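Local coordinates for protein C-1-tetrahydrofolate synthase, cytoplasmic, putative (Trypanosoma brucei, PDB 4CJX) that probably interconverts folate-bound one-carbon units as an NADP-dependent methylenetetrahydrofolate dehydrogenase and methenyltetrahydrofolate cyclohydrolase, working as a homodimer, at residues B[76-81]-B[88-93]; B[155-160]-B[204-209]; B[128-133]-B[192-197]. All blocks are in the same frame, centred on the assembly; numbering follows the deposited sequence.

Contact 1 of 3, residues B[76-81]-B[88-93]; sequences LKRKAA and NFSVEL. With 9L9 ((2S)-2-[[4-[[2,4-bis(azanyl)-6-oxidanylidene-1H-pyrimidin-5-yl]carbamoylamino]phenyl]carbonylamino]pentanedioic acid), chain G.
Arg78 reaches from helix 68-83 across to strand 87-93, the last two elements of a beta-alpha-beta unit that begins with strand 58-64. Helix and strand run nearly antiparallel, as the crossover requires, with segment axes 9.5 Å apart. Followed outward, the arginine meets one strand residue after another. CB and CG lie against the amide of Asn88, with CG 3.9 Å from OD1. CD passes the hydroxyl of Ser90. CG stands anti to the carbonyl carbon (chi1 -68°) and the chain then runs extended to NE, which carries the guanidinium along the strand toward Glu92. Ser90 CB sits over the centre of one guanidinium face, 3.4 Å above the plane, and NE makes its hydrogen bond to Thr61 of the central strand 58-64. At the tip NH1 and NH2 close end-on upon a single oxygen, Glu92 OE2, in a salt bridge in which guanidinium and carboxylate planes are turned 71° from each other; neither N-H points straight at the acceptor.

One residue earlier, the helix sends a side chain to the pocket instead: Lys77 NZ gives a hydrogen bond to 9L9 O8A. Back at the root of Arg78, its own carbonyl is used as well, since Asn88 ND2 donates to Arg78 O at 2.9 Å, tilted 28° from the carbonyl plane.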
loop_
_atom_site.group_PDB
_atom_site.type_symbol
_atom_site.label_atom_id
_atom_site.label_comp_id
_atom_site.label_asym_id
_atom_site.label_seq_id
_atom_site.Cartn_x
_atom_site.Cartn_y
_atom_site.Cartn_z
ATOM N N LEU B 76 -15.053 -21.468 -13.203
ATOM C CA LEU B 76 -15.942 -21.262 -12.069
ATOM C C LEU B 76 -16.534 -19.842 -12.071
ATOM O O LEU B 76 -17.696 -19.639 -11.728
ATOM C CB LEU B 76 -15.227 -21.564 -10.749
ATOM C CG LEU B 76 -14.854 -23.027 -10.463
ATOM C CD1 LEU B 76 -13.910 -23.075 -9.251
ATOM C CD2 LEU B 76 -16.068 -23.926 -10.234
ATOM N N LYS B 77 -15.714 -18.867 -12.445
ATOM C CA LYS B 77 -16.163 -17.472 -12.549
ATOM C C LYS B 77 -17.284 -17.351 -13.583
ATOM O O LYS B 77 -18.332 -16.769 -13.309
ATOM C CB LYS B 77 -14.979 -16.535 -12.873
ATOM C CG LYS B 77 -13.989 -16.377 -11.703
ATOM C CD LYS B 77 -12.642 -15.751 -12.071
ATOM C CE LYS B 77 -11.692 -15.745 -10.862
ATOM N NZ LYS B 77 -10.406 -15.040 -11.113
ATOM N N ARG B 78 -17.083 -17.940 -14.750
ATOM C CA ARG B 78 -18.078 -17.870 -15.827
ATOM C C ARG B 78 -19.390 -18.518 -15.418
ATOM O O ARG B 78 -20.480 -17.969 -15.636
ATOM C CB ARG B 78 -17.521 -18.524 -17.085
ATOM C CG ARG B 78 -16.369 -17.723 -17.680
ATOM C CD ARG B 78 -15.458 -18.571 -18.545
ATOM N NE ARG B 78 -14.416 -17.753 -19.150
ATOM C CZ ARG B 78 -13.588 -18.148 -20.120
ATOM N NH1 ARG B 78 -13.628 -19.387 -20.616
ATOM N NH2 ARG B 78 -12.712 -17.279 -20.610
ATOM N N LYS B 79 -19.267 -19.688 -14.800
ATOM C CA LYS B 79 -20.406 -20.453 -14.327
ATOM C C LYS B 79 -21.198 -19.673 -13.282
ATOM O O LYS B 79 -22.424 -19.588 -13.349
ATOM C CB LYS B 79 -19.927 -21.780 -13.739
ATOM C CG LYS B 79 -20.713 -22.976 -14.200
ATOM C CD LYS B 79 -20.617 -24.155 -13.229
ATOM C CE LYS B 79 -21.413 -23.858 -11.969
ATOM N NZ LYS B 79 -21.552 -25.038 -11.074
ATOM N N ALA B 80 -20.504 -19.130 -12.295
ATOM C CA ALA B 80 -21.166 -18.301 -11.275
ATOM C C ALA B 80 -21.891 -17.100 -11.913
ATOM O O ALA B 80 -23.059 -16.836 -11.634
ATOM C CB ALA B 80 -20.153 -17.807 -10.274
ATOM N N ALA B 81 -21.176 -16.395 -12.786
ATOM C CA ALA B 81 -21.697 -15.231 -13.490
ATOM C C ALA B 81 -22.958 -15.582 -14.281
ATOM O O ALA B 81 -23.990 -14.905 -14.185
ATOM C CB ALA B 81 -20.616 -14.683 -14.410
ATOM N N ASN B 88 -21.506 -13.176 -20.109
ATOM C CA ASN B 88 -20.064 -13.487 -20.144
ATOM C C ASN B 88 -19.448 -13.114 -21.491
ATOM O O ASN B 88 -20.043 -13.369 -22.542
ATOM C CB ASN B 88 -19.824 -14.981 -19.912
ATOM C CG ASN B 88 -19.750 -15.358 -18.436
ATOM O OD1 ASN B 88 -18.926 -14.837 -17.680
ATOM N ND2 ASN B 88 -20.614 -16.289 -18.026
ATOM N N PHE B 89 -18.258 -12.523 -21.450
ATOM C CA PHE B 89 -17.404 -12.340 -22.622
ATOM C C PHE B 89 -16.127 -13.087 -22.304
ATOM O O PHE B 89 -15.275 -12.617 -21.556
ATOM C CB PHE B 89 -17.077 -10.875 -22.877
ATOM C CG PHE B 89 -18.270 -10.022 -23.125
ATOM C CD1 PHE B 89 -19.041 -9.566 -22.067
ATOM C CD2 PHE B 89 -18.621 -9.650 -24.426
ATOM C CE1 PHE B 89 -20.150 -8.759 -22.297
ATOM C CE2 PHE B 89 -19.735 -8.857 -24.665
ATOM C CZ PHE B 89 -20.498 -8.408 -23.594
ATOM N N SER B 90 -16.018 -14.273 -22.872
ATOM C CA SER B 90 -14.964 -15.195 -22.559
ATOM C C SER B 90 -13.928 -15.104 -23.630
ATOM O O SER B 90 -14.266 -15.171 -24.802
ATOM C CB SER B 90 -15.561 -16.597 -22.540
ATOM O OG SER B 90 -16.569 -16.663 -21.544
ATOM N N VAL B 91 -12.667 -14.932 -23.255
ATOM C CA VAL B 91 -11.595 -14.907 -24.246
ATOM C C VAL B 91 -10.556 -15.935 -23.843
ATOM O O VAL B 91 -10.247 -16.054 -22.652
ATOM C CB VAL B 91 -10.933 -13.517 -24.352
ATOM C CG1 VAL B 91 -9.797 -13.533 -25.376
ATOM C CG2 VAL B 91 -11.957 -12.438 -24.696
ATOM N N GLU B 92 -10.032 -16.667 -24.826
ATOM C CA GLU B 92 -8.929 -17.614 -24.632
ATOM C C GLU B 92 -7.831 -17.323 -25.630
ATOM O O GLU B 92 -8.059 -17.368 -26.850
ATOM C CB GLU B 92 -9.377 -19.057 -24.849
ATOM C CG GLU B 92 -10.281 -19.603 -23.764
ATOM C CD GLU B 92 -11.737 -19.245 -23.980
ATOM O OE1 GLU B 92 -12.266 -19.520 -25.068
ATOM O OE2 GLU B 92 -12.358 -18.689 -23.052
ATOM N N LEU B 93 -6.634 -17.055 -25.122
ATOM C CA LEU B 93 -5.480 -16.781 -25.959
ATOM C C LEU B 93 -4.424 -17.861 -25.700
ATOM O O LEU B 93 -4.437 -18.500 -24.639
ATOM C CB LEU B 93 -4.941 -15.378 -25.635
ATOM C CG LEU B 93 -5.921 -14.213 -25.874
ATOM C CD1 LEU B 93 -5.515 -12.969 -25.088
ATOM C CD2 LEU B 93 -6.058 -13.899 -27.360
HETATM N N2A 9L9 G . -6.909 -11.674 -12.444
HETATM N N1 9L9 G . -6.120 -13.624 -11.249
HETATM C C2 9L9 G . -7.024 -12.620 -11.326
HETATM N N3 9L9 G . -8.037 -12.445 -10.384
HETATM C C4 9L9 G . -8.013 -13.422 -9.380
HETATM O O4A 9L9 G . -8.900 -13.252 -8.558
HETATM N N5A 9L9 G . -7.232 -15.484 -8.344
HETATM C C5 9L9 G . -7.083 -14.465 -9.268
HETATM C C6 9L9 G . -6.153 -14.539 -10.256
HETATM N N7 9L9 G . -5.141 -15.595 -10.227
HETATM O O8A 9L9 G . -9.206 -16.286 -9.159
HETATM N N9 9L9 G . -8.208 -17.319 -7.426
HETATM C C1B 9L9 G . -9.131 -18.295 -7.176
HETATM C C2B 9L9 G . -8.755 -19.325 -6.291
HETATM C C3B 9L9 G . -9.615 -20.381 -5.982
HETATM C C4B 9L9 G . -10.889 -20.454 -6.549
HETATM C C5B 9L9 G . -11.287 -19.396 -7.397
HETATM C C6B 9L9 G . -10.423 -18.341 -7.716
HETATM C C7B 9L9 G . -11.839 -21.569 -6.151
HETATM O O7B 9L9 G . -13.021 -21.320 -6.182
HETATM C CAW 9L9 G . -8.262 -16.362 -8.389
HETATM N N 9L9 G . -11.407 -22.762 -5.689
HETATM C CA 9L9 G . -12.263 -23.830 -5.185
HETATM C C 9L9 G . -12.165 -23.833 -3.677
HETATM O OXT 9L9 G . -11.144 -23.333 -3.182
HETATM C CB 9L9 G . -11.853 -25.221 -5.603
HETATM C CG 9L9 G . -11.122 -25.219 -6.931
HETATM C CD 9L9 G . -11.097 -26.618 -7.462
HETATM O OE1 9L9 G . -12.175 -27.189 -7.626
HETATM O OE2 9L9 G . -10.004 -27.145 -7.714
HETATM O O 9L9 G . -13.064 -24.340 -2.964
#

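Contact 2 of 3, residues B[155-160]-B[204-209]; sequences HIRERN and LANEDA
Arg157 and Asn206 lie alongside one another, pointing opposite ways, so that the arginine's aliphatic part lies beside the amide while its charged end arrives at the asparagine's backbone. CG of Arg157 is 3.5 Å from Asn206 OD1, and the guanidinium and amide planes are turned 36° apart. A bend at chi3 (85°) swings the guanidinium onto the end of helix 197-206. There Asn206 O lies at its edge, in plane, and takes a hydrogen bond from Arg157 NH2 of 3.1 Å; NE adds a weak one to the same oxygen.

Asp208 comes in roughly perpendicular to the arginine, and its OD1 makes a salt bridge with Arg157 NH2 at 2.7 Å; the same oxygen is shared with Arg192 of the second subunit in a further salt bridge. The aspartate has positive phi and is the C-prime residue of a Schellman motif, in which Ala209 N bonds to Leu204 O and Asp208 N to Ala205 O. Arg157 thus places positive charge at the C-terminal end of a helix, where it should be electrostatically favoured. The amide of Asn206 has its stronger partner outside the contact, ND2 donating to Leu154 O, while a water bonded to His155 O reaches OD1 weakly.

The contact joins the loop between helices 148-151 and 166-178 to the end of helix 197-206, just before strand 210-214.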
loop_
_atom_site.group_PDB
_atom_site.type_symbol
_atom_site.label_atom_id
_atom_site.label_comp_id
_atom_site.label_asym_id
_atom_site.label_seq_id
_atom_site.Cartn_x
_atom_site.Cartn_y
_atom_site.Cartn_z
ATOM N N HIS B 155 -6.024 2.766 1.057
ATOM C CA HIS B 155 -5.491 3.305 2.304
ATOM C C HIS B 155 -6.232 4.550 2.797
ATOM O O HIS B 155 -6.028 4.981 3.944
ATOM C CB HIS B 155 -4.006 3.622 2.145
ATOM C CG HIS B 155 -3.737 4.872 1.380
ATOM N ND1 HIS B 155 -3.723 4.916 0.001
ATOM C CD2 HIS B 155 -3.487 6.133 1.804
ATOM C CE1 HIS B 155 -3.476 6.158 -0.388
ATOM N NE2 HIS B 155 -3.321 6.911 0.686
ATOM N N ILE B 156 -7.081 5.132 1.946
ATOM C CA ILE B 156 -7.860 6.307 2.325
ATOM C C ILE B 156 -9.046 5.855 3.176
ATOM O O ILE B 156 -10.048 5.372 2.651
ATOM C CB ILE B 156 -8.445 7.062 1.101
ATOM C CG1 ILE B 156 -7.395 7.281 0.004
ATOM C CG2 ILE B 156 -9.081 8.381 1.535
ATOM C CD1 ILE B 156 -6.183 8.026 0.467
ATOM N N ARG B 157 -8.969 6.049 4.478
ATOM C CA ARG B 157 -10.040 5.560 5.339
ATOM C C ARG B 157 -11.227 6.523 5.311
ATOM O O ARG B 157 -12.356 6.126 5.576
ATOM C CB ARG B 157 -9.530 5.389 6.757
ATOM C CG ARG B 157 -8.293 4.494 6.845
ATOM C CD ARG B 157 -7.559 4.766 8.147
ATOM N NE ARG B 157 -8.138 3.986 9.225
ATOM C CZ ARG B 157 -8.121 4.326 10.509
ATOM N NH1 ARG B 157 -7.559 5.469 10.912
ATOM N NH2 ARG B 157 -8.677 3.513 11.399
ATOM N N GLU B 158 -10.963 7.784 4.961
ATOM C CA GLU B 158 -12.010 8.801 4.891
ATOM C C GLU B 158 -12.929 8.625 3.680
ATOM O O GLU B 158 -13.914 9.338 3.564
ATOM C CB GLU B 158 -11.398 10.214 4.859
ATOM C CG GLU B 158 -10.439 10.529 6.014
ATOM C CD GLU B 158 -8.960 10.316 5.673
ATOM O OE1 GLU B 158 -8.638 9.397 4.890
ATOM O OE2 GLU B 158 -8.110 11.074 6.190
ATOM N N ARG B 159 -12.601 7.706 2.774
ATOM C CA ARG B 159 -13.433 7.436 1.592
ATOM C C ARG B 159 -13.642 5.943 1.454
ATOM O O ARG B 159 -12.724 5.192 1.688
ATOM C CB ARG B 159 -12.743 7.949 0.316
ATOM C CG ARG B 159 -12.498 9.445 0.258
ATOM C CD ARG B 159 -13.787 10.224 0.008
ATOM N NE ARG B 159 -13.518 11.647 -0.154
ATOM C CZ ARG B 159 -13.190 12.476 0.840
ATOM N NH1 ARG B 159 -13.112 12.051 2.094
ATOM N NH2 ARG B 159 -12.944 13.741 0.583
ATOM N N ASN B 160 -14.818 5.489 1.054
ATOM C CA ASN B 160 -14.956 4.049 0.798
ATOM C C ASN B 160 -14.679 3.761 -0.677
ATOM O O ASN B 160 -15.268 4.372 -1.557
ATOM C CB ASN B 160 -16.292 3.463 1.279
ATOM C CG ASN B 160 -17.488 4.228 0.773
ATOM O OD1 ASN B 160 -17.401 4.976 -0.197
ATOM N ND2 ASN B 160 -18.626 4.052 1.440
ATOM N N LEU B 204 -6.921 -4.600 6.754
ATOM C CA LEU B 204 -6.856 -4.959 8.184
ATOM C C LEU B 204 -6.397 -3.788 9.073
ATOM O O LEU B 204 -7.020 -3.508 10.114
ATOM C CB LEU B 204 -5.986 -6.202 8.369
ATOM C CG LEU B 204 -6.670 -7.440 7.769
ATOM C CD1 LEU B 204 -5.687 -8.569 7.562
ATOM C CD2 LEU B 204 -7.811 -7.890 8.665
ATOM N N ALA B 205 -5.349 -3.086 8.658
ATOM C CA ALA B 205 -4.902 -1.892 9.377
ATOM C C ALA B 205 -5.977 -0.782 9.417
ATOM O O ALA B 205 -6.118 -0.110 10.439
ATOM C CB ALA B 205 -3.592 -1.367 8.774
ATOM N N ASN B 206 -6.738 -0.599 8.322
ATOM C CA ASN B 206 -7.876 0.345 8.331
ATOM C C ASN B 206 -8.902 0.026 9.411
ATOM O O ASN B 206 -9.535 0.929 9.921
ATOM C CB ASN B 206 -8.598 0.392 6.985
ATOM C CG ASN B 206 -7.744 0.990 5.869
ATOM O OD1 ASN B 206 -6.679 1.535 6.102
ATOM N ND2 ASN B 206 -8.237 0.898 4.646
ATOM N N GLU B 207 -9.063 -1.244 9.763
ATOM C CA GLU B 207 -9.928 -1.654 10.888
ATOM C C GLU B 207 -9.216 -1.549 12.251
ATOM O O GLU B 207 -9.718 -2.096 13.238
ATOM C CB GLU B 207 -10.410 -3.111 10.732
ATOM C CG GLU B 207 -11.135 -3.437 9.451
ATOM C CD GLU B 207 -12.469 -2.740 9.313
ATOM O OE1 GLU B 207 -13.142 -2.492 10.337
ATOM O OE2 GLU B 207 -12.853 -2.414 8.170
ATOM N N ASP B 208 -8.066 -0.873 12.304
ATOM C CA ASP B 208 -7.280 -0.709 13.526
ATOM C C ASP B 208 -6.679 -1.985 14.119
ATOM O O ASP B 208 -6.464 -2.077 15.309
ATOM C CB ASP B 208 -8.095 0.044 14.588
ATOM C CG ASP B 208 -8.236 1.501 14.267
ATOM O OD1 ASP B 208 -7.598 1.970 13.307
ATOM O OD2 ASP B 208 -8.971 2.186 14.987
ATOM N N ALA B 209 -6.380 -2.965 13.292
ATOM C CA ALA B 209 -5.503 -4.046 13.729
ATOM C C ALA B 209 -4.065 -3.529 13.684
ATOM O O ALA B 209 -3.769 -2.587 12.937
ATOM C CB ALA B 209 -5.651 -5.245 12.827
HETATM O O HOH W 1 -4.487 4.114 6.351
#

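Contact 3 of 3, residues B[128-133]-B[192-197]; sequences IDKVAA and RGDIAG. With 9L9 ((2S)-2-[[4-[[2,4-bis(azanyl)-6-oxidanylidene-1H-pyrimidin-5-yl]carbamoylamino]phenyl]carbonylamino]pentanedioic acid), chain G.
Lys130 and Asp194 extend toward one another and meet in a salt bridge that spans the two domains of the enzyme. NZ of Lys130 donates to Asp194 OD2 at 2.6 Å, and the oxygen receives it on its syn lone pair, the one on the side of the other carboxylate oxygen. The lysine is stretched to its full length: CG stands anti to the backbone N (chi1 165°), and every later torsion is near 180°. Asp194 answers with a short, turned side chain whose CG sits between its own backbone N and carbonyl carbon (chi1 47°). Its backbone lies in the type I turn from Gly193 to Ala196, closed by Ala196 N bonding to Gly193 O.

The lysine starts from the first turn of a helix whose N-cap is Asp129. There OD1 accepts from Ala132 N at 3.1 Å, above the carboxylate plane, and OD2 makes a salt bridge with Arg159 of the second subunit.

Lys130 and Asp194 are the residues that touch across the segments; the next residue, Ile195, faces the ligand instead: its CD1 is 3.5 Å from C4 of the 9L9 pyrimidine. Ile195, Ala196 and Arg192 belong to the NADP(+) site of this protein, and the turn probably borders both inhibitor and cofactor positions, although no cofactor is bound at Arg192 or Ala196 in this chain.

In the fold, helix 130-134 packs on helix 99-110 of the catalytic domain, whereas the turn follows strand 186-190 and leads directly into helix 197-206 of the NAD(P)-binding domain.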
loop_
_atom_site.group_PDB
_atom_site.type_symbol
_atom_site.label_atom_id
_atom_site.label_comp_id
_atom_site.label_asym_id
_atom_site.label_seq_id
_atom_site.Cartn_x
_atom_site.Cartn_y
_atom_site.Cartn_z
ATOM N N ILE B 128 5.307 -11.920 -21.360
ATOM C CA ILE B 128 4.459 -10.741 -21.392
ATOM C C ILE B 128 4.894 -9.706 -20.358
ATOM O O ILE B 128 5.352 -10.046 -19.277
ATOM C CB ILE B 128 2.985 -11.127 -21.166
ATOM C CG1 ILE B 128 2.428 -11.847 -22.415
ATOM C CG2 ILE B 128 2.134 -9.914 -20.808
ATOM C CD1 ILE B 128 2.519 -11.064 -23.721
ATOM N N ASP B 129 4.755 -8.436 -20.726
ATOM C CA ASP B 129 4.929 -7.314 -19.804
ATOM C C ASP B 129 3.604 -7.120 -19.064
ATOM O O ASP B 129 2.666 -6.526 -19.597
ATOM C CB ASP B 129 5.318 -6.064 -20.613
ATOM C CG ASP B 129 5.511 -4.803 -19.755
ATOM O OD1 ASP B 129 5.133 -4.746 -18.552
ATOM O OD2 ASP B 129 6.044 -3.826 -20.327
ATOM N N LYS B 130 3.529 -7.617 -17.833
ATOM C CA LYS B 130 2.261 -7.659 -17.101
ATOM C C LYS B 130 1.708 -6.266 -16.793
ATOM O O LYS B 130 0.503 -6.019 -16.932
ATOM C CB LYS B 130 2.435 -8.462 -15.810
ATOM C CG LYS B 130 1.332 -8.289 -14.792
ATOM C CD LYS B 130 1.759 -8.864 -13.469
ATOM C CE LYS B 130 0.633 -8.768 -12.462
ATOM N NZ LYS B 130 1.138 -9.164 -11.117
ATOM N N VAL B 131 2.579 -5.361 -16.351
ATOM C CA VAL B 131 2.155 -4.025 -15.954
ATOM C C VAL B 131 1.601 -3.274 -17.162
ATOM O O VAL B 131 0.500 -2.714 -17.118
ATOM C CB VAL B 131 3.320 -3.254 -15.304
ATOM C CG1 VAL B 131 2.975 -1.777 -15.114
ATOM C CG2 VAL B 131 3.669 -3.897 -13.967
ATOM N N ALA B 132 2.358 -3.291 -18.250
ATOM C CA ALA B 132 1.935 -2.667 -19.491
ATOM C C ALA B 132 0.537 -3.143 -19.874
ATOM O O ALA B 132 -0.391 -2.338 -19.997
ATOM C CB ALA B 132 2.924 -2.992 -20.603
ATOM N N ALA B 133 0.389 -4.452 -20.015
ATOM C CA ALA B 133 -0.872 -5.052 -20.435
ATOM C C ALA B 133 -2.030 -4.687 -19.501
ATOM O O ALA B 133 -3.084 -4.237 -19.963
ATOM C CB ALA B 133 -0.731 -6.572 -20.551
ATOM N N ARG B 192 2.551 -11.215 0.183
ATOM C CA ARG B 192 2.290 -9.837 -0.185
ATOM C C ARG B 192 1.907 -9.743 -1.666
ATOM O O ARG B 192 2.322 -8.821 -2.355
ATOM C CB ARG B 192 3.529 -8.992 0.134
ATOM C CG ARG B 192 3.284 -7.504 0.209
ATOM C CD ARG B 192 4.340 -6.832 1.062
ATOM N NE ARG B 192 4.269 -5.395 0.951
ATOM C CZ ARG B 192 4.929 -4.643 0.070
ATOM N NH1 ARG B 192 5.741 -5.171 -0.828
ATOM N NH2 ARG B 192 4.764 -3.320 0.098
ATOM N N GLY B 193 1.055 -10.659 -2.120
ATOM C CA GLY B 193 0.577 -10.659 -3.500
ATOM C C GLY B 193 -0.363 -9.496 -3.836
ATOM O O GLY B 193 -1.203 -9.107 -3.021
ATOM N N ASP B 194 -0.224 -8.961 -5.052
ATOM C CA ASP B 194 -0.955 -7.749 -5.444
ATOM C C ASP B 194 -2.481 -7.796 -5.254
ATOM O O ASP B 194 -3.075 -6.778 -4.943
ATOM C CB ASP B 194 -0.569 -7.237 -6.867
ATOM C CG ASP B 194 -0.530 -8.316 -7.937
ATOM O OD1 ASP B 194 -1.138 -9.422 -7.782
ATOM O OD2 ASP B 194 0.128 -8.042 -8.990
ATOM N N ILE B 195 -3.097 -8.958 -5.409
ATOM C CA ILE B 195 -4.552 -9.099 -5.180
ATOM C C ILE B 195 -4.940 -9.844 -3.895
ATOM O O ILE B 195 -6.140 -10.011 -3.617
ATOM C CB ILE B 195 -5.294 -9.762 -6.367
ATOM C CG1 ILE B 195 -4.556 -10.993 -6.897
ATOM C CG2 ILE B 195 -5.479 -8.764 -7.487
ATOM C CD1 ILE B 195 -5.256 -11.628 -8.085
ATOM N N ALA B 196 -3.948 -10.276 -3.125
ATOM C CA ALA B 196 -4.204 -10.992 -1.887
ATOM C C ALA B 196 -3.486 -10.337 -0.705
ATOM O O ALA B 196 -4.049 -9.453 -0.077
ATOM C CB ALA B 196 -3.808 -12.447 -2.022
ATOM N N GLY B 197 -2.252 -10.757 -0.422
ATOM C CA GLY B 197 -1.535 -10.308 0.783
ATOM C C GLY B 197 -1.428 -8.786 0.903
ATOM O O GLY B 197 -1.740 -8.202 1.947
HETATM N N2A 9L9 G . -6.909 -11.674 -12.444
HETATM N N1 9L9 G . -6.120 -13.624 -11.249
HETATM C C2 9L9 G . -7.024 -12.620 -11.326
HETATM N N3 9L9 G . -8.037 -12.445 -10.384
HETATM C C4 9L9 G . -8.013 -13.422 -9.380
HETATM O O4A 9L9 G . -8.900 -13.252 -8.558
HETATM N N5A 9L9 G . -7.232 -15.484 -8.344
HETATM C C5 9L9 G . -7.083 -14.465 -9.268
HETATM C C6 9L9 G . -6.153 -14.539 -10.256
HETATM N N7 9L9 G . -5.141 -15.595 -10.227
HETATM O O8A 9L9 G . -9.206 -16.286 -9.159
HETATM N N9 9L9 G . -8.208 -17.319 -7.426
HETATM C C1B 9L9 G . -9.131 -18.295 -7.176
HETATM C C2B 9L9 G . -8.755 -19.325 -6.291
HETATM C C3B 9L9 G . -9.615 -20.381 -5.982
HETATM C C4B 9L9 G . -10.889 -20.454 -6.549
HETATM C C5B 9L9 G . -11.287 -19.396 -7.397
HETATM C C6B 9L9 G . -10.423 -18.341 -7.716
HETATM C C7B 9L9 G . -11.839 -21.569 -6.151
HETATM O O7B 9L9 G . -13.021 -21.320 -6.182
HETATM C CAW 9L9 G . -8.262 -16.362 -8.389
HETATM N N 9L9 G . -11.407 -22.762 -5.689
HETATM C CA 9L9 G . -12.263 -23.830 -5.185
HETATM C C 9L9 G . -12.165 -23.833 -3.677
HETATM O OXT 9L9 G . -11.144 -23.333 -3.182
HETATM C CB 9L9 G . -11.853 -25.221 -5.603
HETATM C CG 9L9 G . -11.122 -25.219 -6.931
HETATM C CD 9L9 G . -11.097 -26.618 -7.462
HETATM O OE1 9L9 G . -12.175 -27.189 -7.626
HETATM O OE2 9L9 G . -10.004 -27.145 -7.714
HETATM O O 9L9 G . -13.064 -24.340 -2.964
#

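Contacts 1 and 3 approach the same inhibitor from different parts of the chain. In contact 1 Lys77 bonds to its urea oxygen, and in contact 3 Ile195 touches its pyrimidine; the two contacts have centres 20 Å apart and nearest atoms about 7 Å apart. Contact 2 lies across the chain's centre from contact 1, 32 Å between centres, and contributes no residue to the 9L9 pocket. It meets contact 3 through the dimer instead, by two salt bridges between subunits, while within one chain their centres are 22 Å and their nearest atoms about 7 Å apart. Along the chain their segments alternate, and the helix that starts at contact 3 runs on into contact 2.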